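PDB 6CPU: phosphodiesterase from Candida albicans, which belongs to the metal-dependent, mostly helical phosphodiesterases of the HD clan and carries a zinc ion and a magnesium ion. Local coordinates for residues 30-35 / 96-101; 285-290 / 297-302; 472-477 / 516-521. All blocks are in the same frame, centred on the assembly; numbering follows the deposited sequence.

Interaction 1: 30-35 / 96-101; sequences CHLFKK and THLNIL
Leu98 meets segment 30-35 with both of its methyl branches. CD1 sits 3.8 Å from Leu32 CD2, and CD2 approaches Lys35 CB at 4.0 Å. Lys35 can join this apolar contact because its chain runs straight as far as CE, laying CD 3.9 Å from Leu98 CD1, and bends only at its last torsion (chi4 -78°) to carry the amine away. Ile100 adds a looser touch, its CD1 lying 4.4 Å from Leu32 CD1. Branched leucine and isoleucine suit a buried seam between the helix and the residues leading into strand 100-103.

The polar contact runs through a water. It donates to Leu32 O at 2.8 Å and sits in the ring plane of His97, 2.7 Å from NE2. Leu32 O also accepts the backbone N of Lys35, so two bonds grip this carbonyl.

The charge of Lys35 is met outside the contact by a salt bridge from NZ to Glu3, which His31 also binds. Leu32 rests on Leu5 of strand 2-6 and Ile100 on strand 46-49. The arrangement is that of a beta-alpha-beta crossover: helix 25-34 joins parallel strands 16-21 and 46-49 and packs on the sheet that strand 100-103 borders.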
loop_
_atom_site.group_PDB
_atom_site.type_symbol
_atom_site.label_atom_id
_atom_site.label_comp_id
_atom_site.label_asym_id
_atom_site.label_seq_id
_atom_site.Cartn_x
_atom_site.Cartn_y
_atom_site.Cartn_z
ATOM N N CYS A 30 4.612 -11.040 -17.094
ATOM C CA CYS A 30 4.380 -9.615 -17.331
ATOM C C CYS A 30 2.889 -9.296 -17.381
ATOM O O CYS A 30 2.458 -8.263 -16.878
ATOM C CB CYS A 30 5.064 -9.155 -18.604
ATOM S SG CYS A 30 6.856 -9.107 -18.449
ATOM N N HIS A 31 2.110 -10.185 -17.983
ATOM C CA HIS A 31 0.648 -10.069 -17.992
ATOM C C HIS A 31 0.107 -10.023 -16.559
ATOM O O HIS A 31 -0.776 -9.214 -16.250
ATOM C CB HIS A 31 0.074 -11.260 -18.763
ATOM C CG HIS A 31 -1.416 -11.355 -18.753
ATOM N ND1 HIS A 31 -2.217 -10.586 -19.568
ATOM C CD2 HIS A 31 -2.249 -12.170 -18.070
ATOM C CE1 HIS A 31 -3.482 -10.912 -19.374
ATOM N NE2 HIS A 31 -3.529 -11.868 -18.465
ATOM N N LEU A 32 0.639 -10.893 -15.694
ATOM C CA LEU A 32 0.199 -10.958 -14.302
ATOM C C LEU A 32 0.581 -9.702 -13.535
ATOM O O LEU A 32 -0.231 -9.208 -12.773
ATOM C CB LEU A 32 0.763 -12.196 -13.601
ATOM C CG LEU A 32 0.274 -13.532 -14.144
ATOM C CD1 LEU A 32 1.001 -14.621 -13.398
ATOM C CD2 LEU A 32 -1.230 -13.690 -13.997
ATOM N N PHE A 33 1.809 -9.192 -13.722
ATOM C CA PHE A 33 2.248 -7.963 -13.015
ATOM C C PHE A 33 1.335 -6.773 -13.320
ATOM O O PHE A 33 1.108 -5.933 -12.447
ATOM C CB PHE A 33 3.695 -7.588 -13.345
ATOM C CG PHE A 33 4.733 -8.265 -12.478
ATOM C CD1 PHE A 33 4.709 -8.148 -11.094
ATOM C CD2 PHE A 33 5.771 -8.988 -13.061
ATOM C CE1 PHE A 33 5.672 -8.763 -10.312
ATOM C CE2 PHE A 33 6.737 -9.585 -12.285
ATOM C CZ PHE A 33 6.697 -9.476 -10.912
ATOM N N LYS A 34 0.820 -6.706 -14.551
ATOM C CA LYS A 34 0.001 -5.576 -14.990
ATOM C C LYS A 34 -1.414 -5.576 -14.420
ATOM O O LYS A 34 -2.087 -4.543 -14.454
ATOM C CB LYS A 34 -0.046 -5.508 -16.522
ATOM C CG LYS A 34 1.251 -4.976 -17.104
ATOM C CD LYS A 34 1.152 -4.626 -18.576
ATOM C CE LYS A 34 1.180 -5.856 -19.446
ATOM N NZ LYS A 34 1.443 -5.470 -20.865
ATOM N N LYS A 35 -1.853 -6.706 -13.866
ATOM C CA LYS A 35 -3.198 -6.801 -13.286
ATOM C C LYS A 35 -3.507 -5.788 -12.169
ATOM O O LYS A 35 -4.673 -5.355 -12.021
ATOM C CB LYS A 35 -3.486 -8.234 -12.844
ATOM C CG LYS A 35 -3.664 -9.124 -14.065
ATOM C CD LYS A 35 -4.152 -10.501 -13.719
ATOM C CE LYS A 35 -4.505 -11.260 -14.981
ATOM N NZ LYS A 35 -5.827 -10.849 -15.522
ATOM N N THR A 96 0.165 -14.663 -5.428
ATOM C CA THR A 96 -0.803 -15.152 -4.448
ATOM C C THR A 96 -2.115 -14.355 -4.529
ATOM O O THR A 96 -3.211 -14.916 -4.487
ATOM C CB THR A 96 -0.191 -15.115 -3.002
ATOM O OG1 THR A 96 -1.124 -15.655 -2.064
ATOM C CG2 THR A 96 0.191 -13.702 -2.551
ATOM N N HIS A 97 -1.980 -13.048 -4.715
ATOM C CA HIS A 97 -3.110 -12.117 -4.733
ATOM C C HIS A 97 -4.086 -12.282 -5.901
ATOM O O HIS A 97 -5.145 -11.663 -5.884
ATOM C CB HIS A 97 -2.590 -10.670 -4.718
ATOM C CG HIS A 97 -1.787 -10.298 -5.927
ATOM N ND1 HIS A 97 -0.473 -10.686 -6.096
ATOM C CD2 HIS A 97 -2.098 -9.548 -7.013
ATOM C CE1 HIS A 97 -0.024 -10.226 -7.250
ATOM N NE2 HIS A 97 -0.976 -9.495 -7.805
ATOM N N LEU A 98 -3.748 -13.115 -6.887
ATOM C CA LEU A 98 -4.545 -13.256 -8.110
ATOM C C LEU A 98 -5.460 -14.487 -8.259
ATOM O O LEU A 98 -5.959 -14.733 -9.363
ATOM C CB LEU A 98 -3.610 -13.179 -9.331
ATOM C CG LEU A 98 -2.908 -11.840 -9.538
ATOM C CD1 LEU A 98 -2.015 -11.908 -10.771
ATOM C CD2 LEU A 98 -3.919 -10.712 -9.681
ATOM N N ASN A 99 -5.676 -15.254 -7.202
ATOM C CA ASN A 99 -6.646 -16.387 -7.225
ATOM C C ASN A 99 -6.359 -17.382 -8.343
ATOM O O ASN A 99 -7.218 -17.645 -9.184
ATOM C CB ASN A 99 -8.071 -15.872 -7.355
ATOM C CG ASN A 99 -8.350 -14.737 -6.416
ATOM O OD1 ASN A 99 -8.320 -14.917 -5.192
ATOM N ND2 ASN A 99 -8.590 -13.545 -6.975
ATOM N N ILE A 100 -5.130 -17.897 -8.351
ATOM C CA ILE A 100 -4.650 -18.741 -9.449
ATOM C C ILE A 100 -4.736 -20.227 -9.095
ATOM O O ILE A 100 -4.351 -20.625 -7.991
ATOM C CB ILE A 100 -3.197 -18.386 -9.818
ATOM C CG1 ILE A 100 -3.131 -17.004 -10.480
ATOM C CG2 ILE A 100 -2.592 -19.447 -10.727
ATOM C CD1 ILE A 100 -1.753 -16.379 -10.519
ATOM N N LEU A 101 -5.246 -21.023 -10.034
ATOM C CA LEU A 101 -5.105 -22.487 -10.035
ATOM C C LEU A 101 -4.123 -22.892 -11.133
ATOM O O LEU A 101 -4.302 -22.503 -12.289
ATOM C CB LEU A 101 -6.441 -23.147 -10.328
ATOM C CG LEU A 101 -6.439 -24.675 -10.299
ATOM C CD1 LEU A 101 -5.967 -25.180 -8.941
ATOM C CD2 LEU A 101 -7.823 -25.193 -10.608
HETATM O O HOH W 1 -0.356 -8.228 -10.143
#

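Interaction 2: 285-290 / 297-302; sequences ACFHFL and PKFKQF
Phe299 and Phe302 reach back to Phe287 and His288, two neighbours on helix 276-292. They do so from the ends of a type I beta turn, in the loop that follows this helix within the helical phosphodiesterase fold. The same helix carries the zinc ligand His278, more than two turns before Phe287.

Phe299 opens the turn. Its CG lies between the backbone N and the carbonyl carbon (chi1 51°), which puts the ring on the helix side, where CE2 comes 3.7 Å from Phe287 CE2. The two rings meet obliquely, their planes at 46° and their centroids 6.0 Å apart, so the contact is one of ring corners. Tyr240 meets Phe299 edge-to-face, and Leu320 adds to its surroundings: a large aromatic suits a site enclosed by several apolar groups.

Lys300, at the first inner corner of the turn, is exposed, as fits a charged chain. Gln301, the second, is buried, and its amide is satisfied by Val319 O and the backbone N of Ile321; its OE1 also lies at the edge of the Phe299 ring.

Phe302 completes the turn with a bond from its N to Phe299 O of 3.0 Å. Its CB sits over the centre of the Phe299 ring, while Phe299 CZ lies at the edge of the Phe302 ring, so the two side chains pack against each other within the turn. From there the Phe302 ring leans over His288 with the planes at 36°. Histidine serves doubly here: its flat ring takes the aromatic neighbour, while NE2 bonds to Val215 O, which probably fixes the ring's rotation. Phe302 CE1 stands over one face, toward the rim, 3.5 Å from His288 CE1.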
loop_
_atom_site.group_PDB
_atom_site.type_symbol
_atom_site.label_atom_id
_atom_site.label_comp_id
_atom_site.label_asym_id
_atom_site.label_seq_id
_atom_site.Cartn_x
_atom_site.Cartn_y
_atom_site.Cartn_z
ATOM N N ALA A 285 3.523 12.283 1.893
ATOM C CA ALA A 285 3.421 13.151 3.079
ATOM C C ALA A 285 4.691 13.082 3.900
ATOM O O ALA A 285 5.282 14.116 4.219
ATOM C CB ALA A 285 2.220 12.774 3.926
ATOM N N CYS A 286 5.124 11.868 4.233
ATOM C CA CYS A 286 6.402 11.678 4.940
ATOM C C CYS A 286 7.544 12.349 4.194
ATOM O O CYS A 286 8.401 13.007 4.797
ATOM C CB CYS A 286 6.743 10.193 5.097
ATOM S SG CYS A 286 5.979 9.403 6.519
ATOM N N PHE A 287 7.556 12.153 2.882
ATOM C CA PHE A 287 8.588 12.727 2.020
ATOM C C PHE A 287 8.652 14.255 2.193
ATOM O O PHE A 287 9.727 14.813 2.408
ATOM C CB PHE A 287 8.307 12.351 0.570
ATOM C CG PHE A 287 9.456 12.584 -0.363
ATOM C CD1 PHE A 287 10.609 11.832 -0.256
ATOM C CD2 PHE A 287 9.368 13.532 -1.369
ATOM C CE1 PHE A 287 11.668 12.022 -1.122
ATOM C CE2 PHE A 287 10.426 13.729 -2.249
ATOM C CZ PHE A 287 11.580 12.977 -2.119
ATOM N N HIS A 288 7.499 14.912 2.139
ATOM C CA HIS A 288 7.452 16.370 2.352
ATOM C C HIS A 288 7.867 16.776 3.772
ATOM O O HIS A 288 8.670 17.708 3.929
ATOM C CB HIS A 288 6.087 16.949 1.995
ATOM C CG HIS A 288 5.964 17.346 0.558
ATOM N ND1 HIS A 288 5.760 18.652 0.160
ATOM C CD2 HIS A 288 6.039 16.612 -0.579
ATOM C CE1 HIS A 288 5.708 18.704 -1.158
ATOM N NE2 HIS A 288 5.866 17.478 -1.632
ATOM N N PHE A 289 7.359 16.070 4.792
ATOM C CA PHE A 289 7.790 16.322 6.172
ATOM C C PHE A 289 9.308 16.293 6.284
ATOM O O PHE A 289 9.917 17.215 6.833
ATOM C CB PHE A 289 7.197 15.307 7.170
ATOM C CG PHE A 289 5.687 15.344 7.295
ATOM C CD1 PHE A 289 4.941 16.431 6.864
ATOM C CD2 PHE A 289 5.018 14.278 7.886
ATOM C CE1 PHE A 289 3.563 16.453 7.000
ATOM C CE2 PHE A 289 3.642 14.297 8.030
ATOM C CZ PHE A 289 2.912 15.376 7.583
ATOM N N LEU A 290 9.917 15.238 5.757
ATOM C CA LEU A 290 11.356 15.055 5.846
ATOM C C LEU A 290 12.160 16.137 5.107
ATOM O O LEU A 290 13.242 16.521 5.563
ATOM C CB LEU A 290 11.736 13.668 5.340
ATOM C CG LEU A 290 11.278 12.521 6.257
ATOM C CD1 LEU A 290 11.143 11.211 5.486
ATOM C CD2 LEU A 290 12.237 12.363 7.429
ATOM N N PRO A 297 17.316 17.067 1.199
ATOM C CA PRO A 297 17.432 18.374 0.541
ATOM C C PRO A 297 16.265 18.642 -0.394
ATOM O O PRO A 297 15.664 17.702 -0.933
ATOM C CB PRO A 297 18.731 18.255 -0.258
ATOM C CG PRO A 297 18.907 16.794 -0.508
ATOM C CD PRO A 297 18.214 16.060 0.608
ATOM N N LYS A 298 15.946 19.917 -0.594
ATOM C CA LYS A 298 14.898 20.284 -1.529
ATOM C C LYS A 298 15.398 19.980 -2.938
ATOM O O LYS A 298 16.605 19.833 -3.158
ATOM C CB LYS A 298 14.527 21.760 -1.380
ATOM C CG LYS A 298 14.208 22.153 0.054
ATOM C CD LYS A 298 13.462 23.467 0.143
ATOM C CE LYS A 298 13.436 23.945 1.587
ATOM N NZ LYS A 298 12.562 25.132 1.791
ATOM N N PHE A 299 14.464 19.863 -3.875
ATOM C CA PHE A 299 14.782 19.530 -5.257
ATOM C C PHE A 299 14.145 20.536 -6.200
ATOM O O PHE A 299 13.246 21.286 -5.813
ATOM C CB PHE A 299 14.360 18.079 -5.602
ATOM C CG PHE A 299 12.935 17.734 -5.238
ATOM C CD1 PHE A 299 11.947 17.701 -6.212
ATOM C CD2 PHE A 299 12.589 17.408 -3.939
ATOM C CE1 PHE A 299 10.637 17.379 -5.902
ATOM C CE2 PHE A 299 11.275 17.079 -3.621
ATOM C CZ PHE A 299 10.303 17.068 -4.599
ATOM N N LYS A 300 14.602 20.552 -7.447
ATOM C CA LYS A 300 14.161 21.572 -8.402
ATOM C C LYS A 300 12.646 21.597 -8.578
ATOM O O LYS A 300 12.052 22.656 -8.794
ATOM C CB LYS A 300 14.829 21.351 -9.759
ATOM C CG LYS A 300 14.592 22.473 -10.752
ATOM C CD LYS A 300 15.502 22.348 -11.966
ATOM C CE LYS A 300 15.484 23.623 -12.796
ATOM N NZ LYS A 300 16.063 23.397 -14.147
ATOM N N GLN A 301 12.023 20.424 -8.492
ATOM C CA GLN A 301 10.598 20.281 -8.746
ATOM C C GLN A 301 9.737 20.438 -7.485
ATOM O O GLN A 301 8.521 20.252 -7.541
ATOM C CB GLN A 301 10.320 18.927 -9.411
ATOM C CG GLN A 301 11.106 18.679 -10.694
ATOM C CD GLN A 301 12.410 17.928 -10.492
ATOM O OE1 GLN A 301 13.078 18.074 -9.470
ATOM N NE2 GLN A 301 12.784 17.118 -11.474
ATOM N N PHE A 302 10.366 20.784 -6.366
ATOM C CA PHE A 302 9.671 20.972 -5.100
ATOM C C PHE A 302 8.947 22.320 -5.084
ATOM O O PHE A 302 9.524 23.339 -5.472
ATOM C CB PHE A 302 10.678 20.876 -3.953
ATOM C CG PHE A 302 10.066 21.000 -2.592
ATOM C CD1 PHE A 302 9.444 19.909 -1.996
ATOM C CD2 PHE A 302 10.118 22.202 -1.898
ATOM C CE1 PHE A 302 8.879 20.020 -0.734
ATOM C CE2 PHE A 302 9.555 22.315 -0.637
ATOM C CZ PHE A 302 8.934 21.223 -0.056
#

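Interaction 3: 472-477 / 516-521; sequences VSAQWA and REILEI
Ile518 reaches from helix 515-521 to the backbone, the methyl of Ala474 and the stem of Gln475 on helix 470-495, and its CD1 does most of the touching. This methyl lies 3.7 Å from Gln475 CG, 3.9 Å from Gln475 N and 4.1 Å from Ala474 CB, so it rests partly on the main chain itself. Its second branch, CG2, comes within 4.1 Å of Ala474 O. The reach comes from an extended branch: CG1 is anti to the carbonyl carbon and CD1 continues outward (chi2 170°).

The partners suit this approach. Ala474 points its CB at the opposing helix, and with nothing beyond that methyl it lets the isoleucine come near the helix surface. Gln475 starts out away from the other helix, yet its CG lies beside the backbone N (chi1 -72°), on the path of Ile518 CD1, and the two side chains cross at about a right angle. Its aliphatic stem thus serves as apolar surface, while the buried amide at its end finds a partner: NE2 bonds to Pro512 O, just before helix 515-521. One side chain therefore ties helix 470-495 to the approach of the shorter helix as well as to the helix itself.

Further out, Ile525 of helix 525-547 touches both Ile518 and Ala477, and Leu519 packs on Trp565 of helix 552-569. Arg516, Glu517 and Glu520 are exposed, so helix 515-521 is amphipathic, with its charged residues outward and Ile518 inward. On helix 470-495, Ser473 OG bonds to Asn465 O, and Trp476 packs against helix 276-292. An isoleucine laid against an alanine and the aliphatic stem of a glutamine is plain helix-helix packing of the all-helical phosphodiesterase domain.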
loop_
_atom_site.group_PDB
_atom_site.type_symbol
_atom_site.label_atom_id
_atom_site.label_comp_id
_atom_site.label_asym_id
_atom_site.label_seq_id
_atom_site.Cartn_x
_atom_site.Cartn_y
_atom_site.Cartn_z
ATOM N N VAL A 472 -8.426 18.455 -2.508
ATOM C CA VAL A 472 -7.829 17.117 -2.415
ATOM C C VAL A 472 -8.321 16.427 -1.145
ATOM O O VAL A 472 -8.593 15.226 -1.151
ATOM C CB VAL A 472 -6.287 17.189 -2.406
ATOM C CG1 VAL A 472 -5.673 15.817 -2.126
ATOM C CG2 VAL A 472 -5.773 17.742 -3.730
ATOM N N SER A 473 -8.424 17.195 -0.059
ATOM C CA SER A 473 -8.881 16.668 1.224
ATOM C C SER A 473 -10.279 16.112 1.093
ATOM O O SER A 473 -10.585 15.061 1.652
ATOM C CB SER A 473 -8.816 17.754 2.304
ATOM O OG SER A 473 -9.082 17.233 3.600
ATOM N N ALA A 474 -11.126 16.802 0.332
ATOM C CA ALA A 474 -12.496 16.358 0.104
ATOM C C ALA A 474 -12.572 15.089 -0.739
ATOM O O ALA A 474 -13.433 14.248 -0.505
ATOM C CB ALA A 474 -13.310 17.458 -0.566
ATOM N N GLN A 475 -11.699 14.969 -1.734
ATOM C CA GLN A 475 -11.666 13.763 -2.582
ATOM C C GLN A 475 -11.372 12.530 -1.726
ATOM O O GLN A 475 -12.008 11.500 -1.886
ATOM C CB GLN A 475 -10.599 13.896 -3.672
ATOM C CG GLN A 475 -10.952 14.879 -4.777
ATOM C CD GLN A 475 -9.864 14.994 -5.822
ATOM O OE1 GLN A 475 -8.674 15.009 -5.499
ATOM N NE2 GLN A 475 -10.263 15.098 -7.075
ATOM N N TRP A 476 -10.410 12.659 -0.821
ATOM C CA TRP A 476 -10.072 11.587 0.125
ATOM C C TRP A 476 -11.248 11.249 1.042
ATOM O O TRP A 476 -11.525 10.087 1.296
ATOM C CB TRP A 476 -8.861 11.974 0.973
ATOM C CG TRP A 476 -7.553 11.818 0.267
ATOM C CD1 TRP A 476 -6.681 12.808 -0.103
ATOM C CD2 TRP A 476 -6.962 10.590 -0.152
ATOM N NE1 TRP A 476 -5.582 12.265 -0.727
ATOM C CE2 TRP A 476 -5.731 10.906 -0.772
ATOM C CE3 TRP A 476 -7.354 9.251 -0.069
ATOM C CZ2 TRP A 476 -4.892 9.927 -1.305
ATOM C CZ3 TRP A 476 -6.511 8.277 -0.599
ATOM C CH2 TRP A 476 -5.304 8.625 -1.216
ATOM N N ALA A 477 -11.943 12.276 1.536
ATOM C CA ALA A 477 -13.103 12.068 2.400
ATOM C C ALA A 477 -14.166 11.230 1.716
ATOM O O ALA A 477 -14.820 10.394 2.343
ATOM C CB ALA A 477 -13.692 13.408 2.837
ATOM N N ARG A 516 -17.205 21.295 -5.685
ATOM C CA ARG A 516 -18.637 21.510 -5.884
ATOM C C ARG A 516 -19.384 20.201 -6.151
ATOM O O ARG A 516 -20.370 19.900 -5.472
ATOM C CB ARG A 516 -18.865 22.492 -7.044
ATOM C CG ARG A 516 -20.285 23.020 -7.163
ATOM C CD ARG A 516 -20.409 23.993 -8.326
ATOM N NE ARG A 516 -21.754 24.565 -8.423
ATOM C CZ ARG A 516 -22.181 25.347 -9.415
ATOM N NH1 ARG A 516 -21.376 25.668 -10.426
ATOM N NH2 ARG A 516 -23.426 25.809 -9.399
ATOM N N GLU A 517 -18.914 19.422 -7.124
ATOM C CA GLU A 517 -19.613 18.183 -7.498
ATOM C C GLU A 517 -19.513 17.117 -6.406
ATOM O O GLU A 517 -20.414 16.286 -6.266
ATOM C CB GLU A 517 -19.102 17.618 -8.827
ATOM C CG GLU A 517 -20.125 16.725 -9.526
ATOM C CD GLU A 517 -19.514 15.774 -10.543
ATOM O OE1 GLU A 517 -18.492 16.135 -11.169
ATOM O OE2 GLU A 517 -20.069 14.664 -10.720
ATOM N N ILE A 518 -18.423 17.149 -5.638
ATOM C CA ILE A 518 -18.243 16.235 -4.509
ATOM C C ILE A 518 -19.329 16.474 -3.456
ATOM O O ILE A 518 -19.953 15.527 -2.969
ATOM C CB ILE A 518 -16.848 16.395 -3.850
ATOM C CG1 ILE A 518 -15.739 15.958 -4.816
ATOM C CG2 ILE A 518 -16.767 15.585 -2.559
ATOM C CD1 ILE A 518 -14.342 16.297 -4.339
ATOM N N LEU A 519 -19.558 17.742 -3.124
ATOM C CA LEU A 519 -20.532 18.100 -2.090
ATOM C C LEU A 519 -21.973 17.799 -2.504
ATOM O O LEU A 519 -22.821 17.570 -1.648
ATOM C CB LEU A 519 -20.391 19.571 -1.694
ATOM C CG LEU A 519 -19.020 20.001 -1.157
ATOM C CD1 LEU A 519 -18.963 21.511 -0.986
ATOM C CD2 LEU A 519 -18.677 19.302 0.149
ATOM N N GLU A 520 -22.254 17.786 -3.802
ATOM C CA GLU A 520 -23.594 17.438 -4.266
ATOM C C GLU A 520 -23.819 15.927 -4.305
ATOM O O GLU A 520 -24.938 15.467 -4.076
ATOM C CB GLU A 520 -23.886 18.059 -5.633
ATOM C CG GLU A 520 -25.368 18.025 -6.006
ATOM C CD GLU A 520 -25.909 19.378 -6.439
ATOM O OE1 GLU A 520 -25.254 20.047 -7.267
ATOM O OE2 GLU A 520 -26.993 19.774 -5.951
ATOM N N ILE A 521 -22.764 15.161 -4.594
ATOM C CA ILE A 521 -22.854 13.693 -4.636
ATOM C C ILE A 521 -23.066 13.119 -3.233
ATOM O O ILE A 521 -23.837 12.176 -3.051
ATOM C CB ILE A 521 -21.611 13.056 -5.309
ATOM C CG1 ILE A 521 -21.594 13.375 -6.812
ATOM C CG2 ILE A 521 -21.579 11.544 -5.097
ATOM C CD1 ILE A 521 -22.628 12.631 -7.637
#

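How the interactions relate
From the N terminus, interaction 1 comes first and closes a 60-residue excursion, much of it irregular or not modelled, within the small alpha/beta part of the chain. Interaction 2 follows, closing a short connection of six residues, the first two still in helix 276-292. Interaction 3 closes 38 residues, including the rest of helix 470-495. The three are in series; none nests in or crosses another. Interactions 1 and 2 lie on opposite sides of the chain's centre, their own centres 34 Å apart. Interactions 2 and 3 share the helical phosphodiesterase region, nearest atoms about 9 Å apart, and Trp476, packing on helix 276-292, links their two helices.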